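Local coordinates for protein carboxypeptidase A (Helicoverpa armigera, PDB 1JQG) that probably acts as a zinc-dependent metallocarboxypeptidase that removes C-terminal residues from peptides, and belongs to a procarboxypeptidase family made with an activation peptide, at residues Val186-Pro189 with Ala190-Tyr193; Ile291-Glu294 with His295-Arg298; Gln327-Leu330 with Ile331-Met335; Ser367-Ala370 with Met371-Ala374. All blocks are in the same frame, centred on the assembly; numbering follows the deposited sequence.

Contact 1. Residues Val186-Pro189 with Ala190-Tyr193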
loop_
_atom_site.group_PDB
_atom_site.type_symbol
_atom_site.label_atom_id
_atom_site.label_comp_id
_atom_site.label_asym_id
_atom_site.label_seq_id
_atom_site.Cartn_x
_atom_site.Cartn_y
_atom_site.Cartn_z
ATOM N N VAL A 186 3.218 4.638 -6.136
ATOM C CA VAL A 186 4.489 4.909 -5.492
ATOM C C VAL A 186 4.984 3.767 -4.598
ATOM O O VAL A 186 6.142 3.789 -4.175
ATOM C CB VAL A 186 4.423 6.252 -4.731
ATOM C CG1 VAL A 186 3.659 6.213 -3.410
ATOM C CG2 VAL A 186 5.839 6.785 -4.508
ATOM N N THR A 187 4.165 2.735 -4.332
ATOM C CA THR A 187 4.570 1.617 -3.508
ATOM C C THR A 187 5.472 0.632 -4.244
ATOM O O THR A 187 6.301 -0.062 -3.571
ATOM C CB THR A 187 3.387 0.853 -2.905
ATOM O OG1 THR A 187 2.577 0.257 -3.925
ATOM C CG2 THR A 187 2.574 1.807 -2.046
ATOM N N LEU A 188 5.323 0.521 -5.558
ATOM C CA LEU A 188 6.082 -0.403 -6.382
ATOM C C LEU A 188 7.556 -0.080 -6.450
ATOM O O LEU A 188 8.450 -0.882 -6.110
ATOM C CB LEU A 188 5.488 -0.520 -7.794
ATOM C CG LEU A 188 6.198 -1.519 -8.737
ATOM C CD1 LEU A 188 6.193 -2.972 -8.245
ATOM C CD2 LEU A 188 5.632 -1.537 -10.148
ATOM N N PRO A 189 7.936 1.179 -6.698
ATOM C CA PRO A 189 9.334 1.592 -6.646
ATOM C C PRO A 189 10.028 1.180 -5.367
ATOM O O PRO A 189 11.246 0.944 -5.258
ATOM C CB PRO A 189 9.245 3.112 -6.814
ATOM C CG PRO A 189 7.989 3.324 -7.610
ATOM C CD PRO A 189 7.035 2.307 -7.050
ATOM N N ALA A 190 9.324 1.320 -4.217
ATOM C CA ALA A 190 9.903 0.990 -2.921
ATOM C C ALA A 190 10.298 -0.474 -2.814
ATOM O O ALA A 190 11.396 -0.857 -2.418
ATOM C CB ALA A 190 8.905 1.301 -1.827
ATOM N N THR A 191 9.414 -1.372 -3.236
ATOM C CA THR A 191 9.651 -2.806 -3.208
ATOM C C THR A 191 10.622 -3.231 -4.286
ATOM O O THR A 191 11.325 -4.242 -4.254
ATOM C CB THR A 191 8.286 -3.545 -3.353
ATOM O OG1 THR A 191 8.238 -4.807 -2.699
ATOM C CG2 THR A 191 7.870 -3.647 -4.807
ATOM N N LEU A 192 10.722 -2.460 -5.362
ATOM C CA LEU A 192 11.618 -2.727 -6.470
ATOM C C LEU A 192 13.037 -2.338 -6.107
ATOM O O LEU A 192 14.082 -2.802 -6.597
ATOM C CB LEU A 192 11.112 -1.940 -7.707
ATOM C CG LEU A 192 10.553 -2.736 -8.906
ATOM C CD1 LEU A 192 9.738 -3.909 -8.463
ATOM C CD2 LEU A 192 9.759 -1.799 -9.791
ATOM N N TYR A 193 13.160 -1.337 -5.229
ATOM C CA TYR A 193 14.479 -0.863 -4.818
ATOM C C TYR A 193 15.095 -1.906 -3.917
ATOM O O TYR A 193 16.299 -2.163 -4.004
ATOM C CB TYR A 193 14.359 0.501 -4.123
ATOM C CG TYR A 193 15.661 1.248 -3.975
ATOM C CD1 TYR A 193 16.081 2.123 -4.982
ATOM C CD2 TYR A 193 16.468 1.089 -2.870
ATOM C CE1 TYR A 193 17.285 2.819 -4.861
ATOM C CE2 TYR A 193 17.649 1.784 -2.747
ATOM C CZ TYR A 193 18.060 2.632 -3.746
ATOM O OH TYR A 193 19.251 3.290 -3.581
#
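Leu188 and Leu192, one turn apart, pack against each other near the start of helix 187-200, which follows the zinc ligands His181 and Glu184 in the alpha/beta fold of the M14 carboxypeptidases. The pair illustrates i to i+4 packing in a setting where seven of the eight residues are buried. Leu192 can be followed outward from the backbone. Its CB lies 3.3 Å from Leu188 O, the same carbonyl oxygen that accepts the Leu192 N-H with an N to O distance of 2.9 Å. That bond runs almost in line with the carbonyl (C=O...N angle 173°). CG of Leu192 is still 4.0 Å from Leu188 O, and beyond it the fork divides: CD1 meets Leu188 CD1 at 3.7 Å, while CD2 rests against Leu188 CG, also at 3.7 Å. The chi1 of Leu192, -112°, is well away from a staggered value, and the two leucine side chains cross at a slant. Leu188 CD1 also touches the methyl of Thr191, CG2, at 3.9 Å. Pro217, in the loop after strand 212-216, packs on all three of these side chains. Thr187 and Thr191 both reach strand 173-178, and Thr187 also touches strand 299-307. Thr187 OG1 is hydrogen-bonded to Glu184 O, tying the helix start to one of the residues that bind zinc. Pro189 offers no N-H but has a usable carbonyl: its O receives Tyr193 N at 3.0 Å, with the nitrogen standing above the carbonyl plane.

Contact 2. Residues Ile291-Glu294 with His295-Arg298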
loop_
_atom_site.group_PDB
_atom_site.type_symbol
_atom_site.label_atom_id
_atom_site.label_comp_id
_atom_site.label_asym_id
_atom_site.label_seq_id
_atom_site.Cartn_x
_atom_site.Cartn_y
_atom_site.Cartn_z
ATOM N N ILE A 291 1.405 -18.016 1.357
ATOM C CA ILE A 291 2.807 -17.650 1.532
ATOM C C ILE A 291 3.168 -17.445 3.010
ATOM O O ILE A 291 4.187 -17.971 3.448
ATOM C CB ILE A 291 3.154 -16.341 0.787
ATOM C CG1 ILE A 291 2.829 -16.488 -0.705
ATOM C CG2 ILE A 291 4.601 -16.035 1.008
ATOM C CD1 ILE A 291 3.016 -15.253 -1.563
ATOM N N ILE A 292 2.292 -16.784 3.766
ATOM C CA ILE A 292 2.530 -16.513 5.169
ATOM C C ILE A 292 2.581 -17.829 5.933
ATOM O O ILE A 292 3.410 -17.961 6.827
ATOM C CB ILE A 292 1.479 -15.560 5.769
ATOM C CG1 ILE A 292 1.610 -14.140 5.195
ATOM C CG2 ILE A 292 1.547 -15.552 7.283
ATOM C CD1 ILE A 292 0.455 -13.224 5.617
ATOM N N ALA A 293 1.666 -18.745 5.603
ATOM C CA ALA A 293 1.498 -19.998 6.296
ATOM C C ALA A 293 2.696 -20.901 6.133
ATOM O O ALA A 293 3.264 -21.397 7.110
ATOM C CB ALA A 293 0.314 -20.803 5.730
ATOM N N GLU A 294 3.164 -20.975 4.888
ATOM C CA GLU A 294 4.379 -21.762 4.585
ATOM C C GLU A 294 5.594 -21.319 5.396
ATOM O O GLU A 294 6.520 -22.105 5.630
ATOM C CB GLU A 294 4.671 -21.693 3.095
ATOM C CG GLU A 294 5.791 -22.575 2.586
ATOM C CD GLU A 294 5.973 -22.518 1.080
ATOM O OE1 GLU A 294 4.999 -22.478 0.291
ATOM O OE2 GLU A 294 7.124 -22.490 0.596
ATOM N N HIS A 295 5.748 -20.022 5.660
ATOM C CA HIS A 295 6.924 -19.515 6.344
ATOM C C HIS A 295 6.664 -18.960 7.737
ATOM O O HIS A 295 7.481 -18.204 8.263
ATOM C CB HIS A 295 7.609 -18.453 5.451
ATOM C CG HIS A 295 7.872 -18.964 4.067
ATOM N ND1 HIS A 295 8.964 -19.717 3.725
ATOM C CD2 HIS A 295 7.121 -18.827 2.924
ATOM C CE1 HIS A 295 8.904 -20.043 2.435
ATOM N NE2 HIS A 295 7.792 -19.511 1.940
ATOM N N ARG A 296 5.557 -19.326 8.362
ATOM C CA ARG A 296 5.175 -18.731 9.647
ATOM C C ARG A 296 6.089 -19.199 10.774
ATOM O O ARG A 296 6.200 -18.505 11.776
ATOM C CB ARG A 296 3.717 -19.057 10.029
ATOM C CG ARG A 296 3.433 -20.549 10.148
ATOM C CD ARG A 296 1.984 -20.820 10.468
ATOM N NE ARG A 296 1.549 -22.156 10.053
ATOM C CZ ARG A 296 0.280 -22.477 9.788
ATOM N NH1 ARG A 296 -0.624 -21.492 9.909
ATOM N NH2 ARG A 296 -0.026 -23.709 9.408
ATOM N N ASN A 297 6.749 -20.341 10.572
ATOM C CA ASN A 297 7.679 -20.917 11.519
ATOM C C ASN A 297 8.890 -20.045 11.816
ATOM O O ASN A 297 9.433 -20.078 12.911
ATOM C CB ASN A 297 8.200 -22.263 10.976
ATOM C CG ASN A 297 8.999 -23.012 12.029
ATOM O OD1 ASN A 297 8.548 -23.357 13.131
ATOM N ND2 ASN A 297 10.246 -23.286 11.641
ATOM N N ARG A 298 9.312 -19.202 10.880
ATOM C CA ARG A 298 10.442 -18.324 11.097
ATOM C C ARG A 298 10.346 -16.906 10.539
ATOM O O ARG A 298 11.361 -16.219 10.418
ATOM C CB ARG A 298 11.716 -19.022 10.575
ATOM C CG ARG A 298 11.714 -19.251 9.062
ATOM C CD ARG A 298 12.858 -20.225 8.739
ATOM N NE ARG A 298 12.932 -20.490 7.326
ATOM C CZ ARG A 298 13.747 -19.966 6.434
ATOM N NH1 ARG A 298 14.646 -19.072 6.846
ATOM N NH2 ARG A 298 13.690 -20.325 5.141
#
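Glu294 and His295 lie side by side at the end of helix 283-294, where an aliphatic stem shields an aromatic ring. Glu294 CG sits over one face of the His295 imidazole, 4.0 Å from its centroid and 20° off the ring normal, a CH-pi contact displaced toward the rim. Glu294 OE2 stays close to His295 NE2, at 3.3 Å, but at an angle too poor for a hydrogen bond; carboxylate and ring planes are 35° apart. At the ring edge, Ile291 O approaches His295 CD2 to 3.1 Å. The N-H of His295 is divided weakly between Ile291 O and Ile292 O. Outward from this, Arg296 N reaches Ala293 O in another weak bond of 3.3 Å. With chi1 at 59°, the Arg296 side chain folds back so that CG lies 3.2 Å from Ala293 O and one guanidinium face turns to Ala293 CA. These weak bonds accompany the end of the helix, His295 being the first residue to leave helical geometry. The ring of Phe166 also meets His295, and Ile214 of strand 212-216 touches it. Ile292 packs on helix 366-373, while Arg298, bridged to Asp212 and paired through its backbone with Val173, leads the chain into strand 299-307 of the central sheet.

Contact 3. Residues Gln327-Leu330 with Ile331-Met335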
loop_
_atom_site.group_PDB
_atom_site.type_symbol
_atom_site.label_atom_id
_atom_site.label_comp_id
_atom_site.label_asym_id
_atom_site.label_seq_id
_atom_site.Cartn_x
_atom_site.Cartn_y
_atom_site.Cartn_z
ATOM N N GLN A 327 7.682 -2.960 22.085
ATOM C CA GLN A 327 8.695 -3.379 21.122
ATOM C C GLN A 327 8.352 -2.971 19.689
ATOM O O GLN A 327 9.194 -2.425 18.969
ATOM C CB GLN A 327 8.875 -4.892 21.161
ATOM C CG GLN A 327 9.405 -5.430 22.482
ATOM C CD GLN A 327 9.569 -6.945 22.481
ATOM O OE1 GLN A 327 10.416 -7.470 21.721
ATOM N NE2 GLN A 327 8.785 -7.643 23.314
ATOM N N LEU A 328 7.074 -3.109 19.325
ATOM C CA LEU A 328 6.587 -2.703 18.021
ATOM C C LEU A 328 6.807 -1.212 17.770
ATOM O O LEU A 328 7.244 -0.782 16.706
ATOM C CB LEU A 328 5.119 -3.042 17.936
ATOM C CG LEU A 328 4.695 -4.481 17.644
ATOM C CD1 LEU A 328 3.174 -4.539 17.679
ATOM C CD2 LEU A 328 5.147 -4.911 16.253
ATOM N N HIS A 329 6.439 -0.369 18.759
ATOM C CA HIS A 329 6.579 1.066 18.596
ATOM C C HIS A 329 8.051 1.485 18.517
ATOM O O HIS A 329 8.407 2.377 17.752
ATOM C CB HIS A 329 5.844 1.784 19.715
ATOM C CG HIS A 329 5.564 3.231 19.418
ATOM N ND1 HIS A 329 6.541 4.214 19.532
ATOM C CD2 HIS A 329 4.453 3.853 18.993
ATOM C CE1 HIS A 329 6.006 5.380 19.203
ATOM N NE2 HIS A 329 4.741 5.184 18.852
ATOM N N LEU A 330 8.890 0.879 19.336
ATOM C CA LEU A 330 10.314 1.164 19.405
ATOM C C LEU A 330 10.995 0.948 18.067
ATOM O O LEU A 330 11.754 1.758 17.531
ATOM C CB LEU A 330 10.973 0.280 20.469
ATOM C CG LEU A 330 12.445 0.481 20.794
ATOM C CD1 LEU A 330 12.809 1.921 21.147
ATOM C CD2 LEU A 330 12.857 -0.366 22.010
ATOM N N ILE A 331 10.705 -0.206 17.413
ATOM C CA ILE A 331 11.320 -0.508 16.120
ATOM C C ILE A 331 10.748 0.401 15.043
ATOM O O ILE A 331 11.472 0.846 14.124
ATOM C CB ILE A 331 11.144 -1.970 15.739
ATOM C CG1 ILE A 331 11.883 -2.867 16.746
ATOM C CG2 ILE A 331 11.623 -2.324 14.345
ATOM C CD1 ILE A 331 11.775 -4.352 16.531
ATOM N N GLY A 332 9.465 0.737 15.183
ATOM C CA GLY A 332 8.827 1.665 14.293
ATOM C C GLY A 332 9.467 3.036 14.295
ATOM O O GLY A 332 9.611 3.664 13.243
ATOM N N VAL A 333 9.808 3.525 15.496
ATOM C CA VAL A 333 10.484 4.796 15.677
ATOM C C VAL A 333 11.903 4.771 15.095
ATOM O O VAL A 333 12.340 5.757 14.501
ATOM C CB VAL A 333 10.577 5.190 17.169
ATOM C CG1 VAL A 333 11.347 6.483 17.418
ATOM C CG2 VAL A 333 9.161 5.332 17.704
ATOM N N GLN A 334 12.550 3.624 15.199
ATOM C CA GLN A 334 13.897 3.473 14.654
ATOM C C GLN A 334 13.848 3.549 13.133
ATOM O O GLN A 334 14.746 4.128 12.504
ATOM C CB GLN A 334 14.589 2.176 15.125
ATOM C CG GLN A 334 14.904 2.163 16.609
ATOM C CD GLN A 334 15.438 0.838 17.101
ATOM O OE1 GLN A 334 15.969 0.042 16.315
ATOM N NE2 GLN A 334 15.320 0.557 18.396
ATOM N N MET A 335 12.820 2.942 12.538
ATOM C CA MET A 335 12.698 2.951 11.081
ATOM C C MET A 335 12.310 4.334 10.601
ATOM O O MET A 335 12.806 4.801 9.593
ATOM C CB MET A 335 11.643 1.955 10.549
ATOM C CG MET A 335 12.002 0.500 10.726
ATOM S SD MET A 335 10.848 -0.695 10.003
ATOM C CE MET A 335 9.388 -0.576 11.017
#
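From Gln327 to Gln334 the backbone is regular alpha-helix, and four successive carbonyls of 327-330 each receive the N-H four residues on. The N to O distances run from 2.9 to 3.1 Å for Ile331 N to Gln327 O, Gly332 N to Leu328 O, Val333 N to His329 O and Gln334 N to Leu330 O. The first of these is the straightest, at 164° about the hydrogen. Leu328 O has a second partner, the hydroxyl of Tyr379 on strand 377-383. Along this frame the side chains meet in two pairs of the same spacing. His329, its CG opposite the backbone N (chi1 -162°), brings its ring to Val333 at a slant, and Val333 CG2 approaches His329 ND1 to 3.4 Å. The chi1 of Val333, 177°, places CG2 beside its own N and hence next to the preceding turn. Leu330 meets Gln334 differently: Leu330 CG is 3.7 Å from the amide NE2 of Gln334, and the stem atom Gln334 CG lies 3.3 Å from Leu330 O. Ile331 and Met335 face inward onto strand 377-383. The helix is the crossover of a beta-alpha-beta unit between strands 311-314 and 351-354, and Gln334 also borders helix 402-421. The backbone therefore supplies the directional bonds of this stretch, whereas its side chains touch by van der Waals packing. NE2 of His329 makes a weak hydrogen bond to Val352 O on the second strand, consistent with a proton residing on NE2, while ND1 is turned to the methyl group.

Contact 4. Residues Ser367-Ala370 with Met371-Ala374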
loop_
_atom_site.group_PDB
_atom_site.type_symbol
_atom_site.label_atom_id
_atom_site.label_comp_id
_atom_site.label_asym_id
_atom_site.label_seq_id
_atom_site.Cartn_x
_atom_site.Cartn_y
_atom_site.Cartn_z
ATOM N N SER A 367 -1.446 -6.715 7.451
ATOM C CA SER A 367 -0.467 -6.668 8.539
ATOM C C SER A 367 -1.009 -7.226 9.857
ATOM O O SER A 367 -0.251 -7.845 10.604
ATOM C CB SER A 367 0.115 -5.273 8.723
ATOM O OG SER A 367 -0.809 -4.274 9.094
ATOM N N ASP A 368 -2.303 -7.014 10.129
ATOM C CA ASP A 368 -2.915 -7.556 11.329
ATOM C C ASP A 368 -2.975 -9.087 11.333
ATOM O O ASP A 368 -2.755 -9.725 12.365
ATOM C CB ASP A 368 -4.331 -6.990 11.522
ATOM C CG ASP A 368 -4.325 -5.609 12.124
ATOM O OD1 ASP A 368 -5.387 -4.968 12.223
ATOM O OD2 ASP A 368 -3.282 -5.052 12.498
ATOM N N TYR A 369 -3.287 -9.673 10.172
ATOM C CA TYR A 369 -3.392 -11.097 10.032
ATOM C C TYR A 369 -2.014 -11.769 10.168
ATOM O O TYR A 369 -1.912 -12.744 10.919
ATOM C CB TYR A 369 -4.076 -11.517 8.722
ATOM C CG TYR A 369 -4.036 -13.023 8.470
ATOM C CD1 TYR A 369 -5.006 -13.870 9.001
ATOM C CD2 TYR A 369 -3.044 -13.630 7.720
ATOM C CE1 TYR A 369 -5.006 -15.231 8.801
ATOM C CE2 TYR A 369 -2.988 -14.979 7.487
ATOM C CZ TYR A 369 -3.983 -15.776 8.039
ATOM O OH TYR A 369 -3.931 -17.123 7.807
ATOM N N ALA A 370 -1.030 -11.210 9.512
ATOM C CA ALA A 370 0.338 -11.671 9.555
ATOM C C ALA A 370 0.911 -11.687 10.966
ATOM O O ALA A 370 1.585 -12.643 11.320
ATOM C CB ALA A 370 1.230 -10.700 8.756
ATOM N N MET A 371 0.569 -10.655 11.727
ATOM C CA MET A 371 0.875 -10.557 13.153
ATOM C C MET A 371 0.219 -11.670 13.970
ATOM O O MET A 371 0.830 -12.211 14.875
ATOM C CB MET A 371 0.422 -9.194 13.683
ATOM C CG MET A 371 0.632 -9.054 15.181
ATOM S SD MET A 371 1.777 -7.725 15.580
ATOM C CE MET A 371 2.548 -8.591 16.979
ATOM N N GLN A 372 -1.004 -12.019 13.627
ATOM C CA GLN A 372 -1.772 -13.038 14.336
ATOM C C GLN A 372 -1.332 -14.450 13.992
ATOM O O GLN A 372 -1.381 -15.404 14.783
ATOM C CB GLN A 372 -3.256 -12.880 14.007
ATOM C CG GLN A 372 -4.159 -13.949 14.555
ATOM C CD GLN A 372 -5.543 -13.977 13.944
ATOM O OE1 GLN A 372 -5.725 -14.198 12.745
ATOM N NE2 GLN A 372 -6.588 -13.768 14.743
ATOM N N ALA A 373 -0.915 -14.667 12.744
ATOM C CA ALA A 373 -0.491 -16.026 12.358
ATOM C C ALA A 373 1.002 -16.242 12.164
ATOM O O ALA A 373 1.295 -17.414 11.931
ATOM C CB ALA A 373 -1.262 -16.406 11.108
ATOM N N ALA A 374 1.872 -15.237 12.299
ATOM C CA ALA A 374 3.279 -15.444 11.967
ATOM C C ALA A 374 4.224 -14.450 12.597
ATOM O O ALA A 374 4.930 -14.813 13.513
ATOM C CB ALA A 374 3.482 -15.433 10.439
#
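Ser367 O begins the series by accepting Met371 N at 3.1 Å, and it is also hydrogen-bonded by Ser378 OG of strand 377-383, so two donors hold one carbonyl at the C-terminal end of helix 366-373. Next, Asp368 O takes Gln372 N at 3.1 Å, while the Asp368 carboxylate is directed out of the helix, where OD1 bonds to Gly317 N. Tyr369 does most of the side-chain work. Its O accepts Ala373 N at 2.8 Å and, weakly, Gln372 N. Ala373 CB sits over one face of the Tyr369 ring, 4.1 Å from CZ and offset toward the rim, and Gln372 OE1 lies 3.8 Å from Tyr369 CD1 with the amide plane steeply inclined (76°) to the ring. Phe280 adds an edge-to-face contact with this ring. Ala370 closes the walk: its O receives Ala374 N at 2.8 Å, but the bond is bent and weak, and Ala374 has already left helical geometry. This helix end is packed between helix 283-294, where Tyr369 and Ala370 touch Ile292, and strand 377-383. Among the i to i+4 bonds only the final one, to Ala374 N, is weak, and the apolar packing of Tyr369 on the Ala373 methyl joins the two turns as well.

Overall arrangement
All four are local contacts in or at the end of helices around the central mixed sheet, but burial changes their chemistry. Contact 1, close to the zinc site, is core and joins leucines; the other three are only partly buried. Contacts 2 and 4 lie at the C-terminal ends of their helices and touch each other, with Ile292 CG2 against Ala374 CB at 3.7 Å; contact 2 has only weak bonds between its segments, whereas contact 4 weakens at its last i to i+4 bond. Contact 3, amid an unbroken helix, keeps regular bonds and reaches contact 4 through Leu328 CD1 and Met371 SD. Contact 1 touches none of the others, its centre lying about 22 to 23 Å from theirs. Rings meet aliphatic groups at contacts 2, 3 and 4.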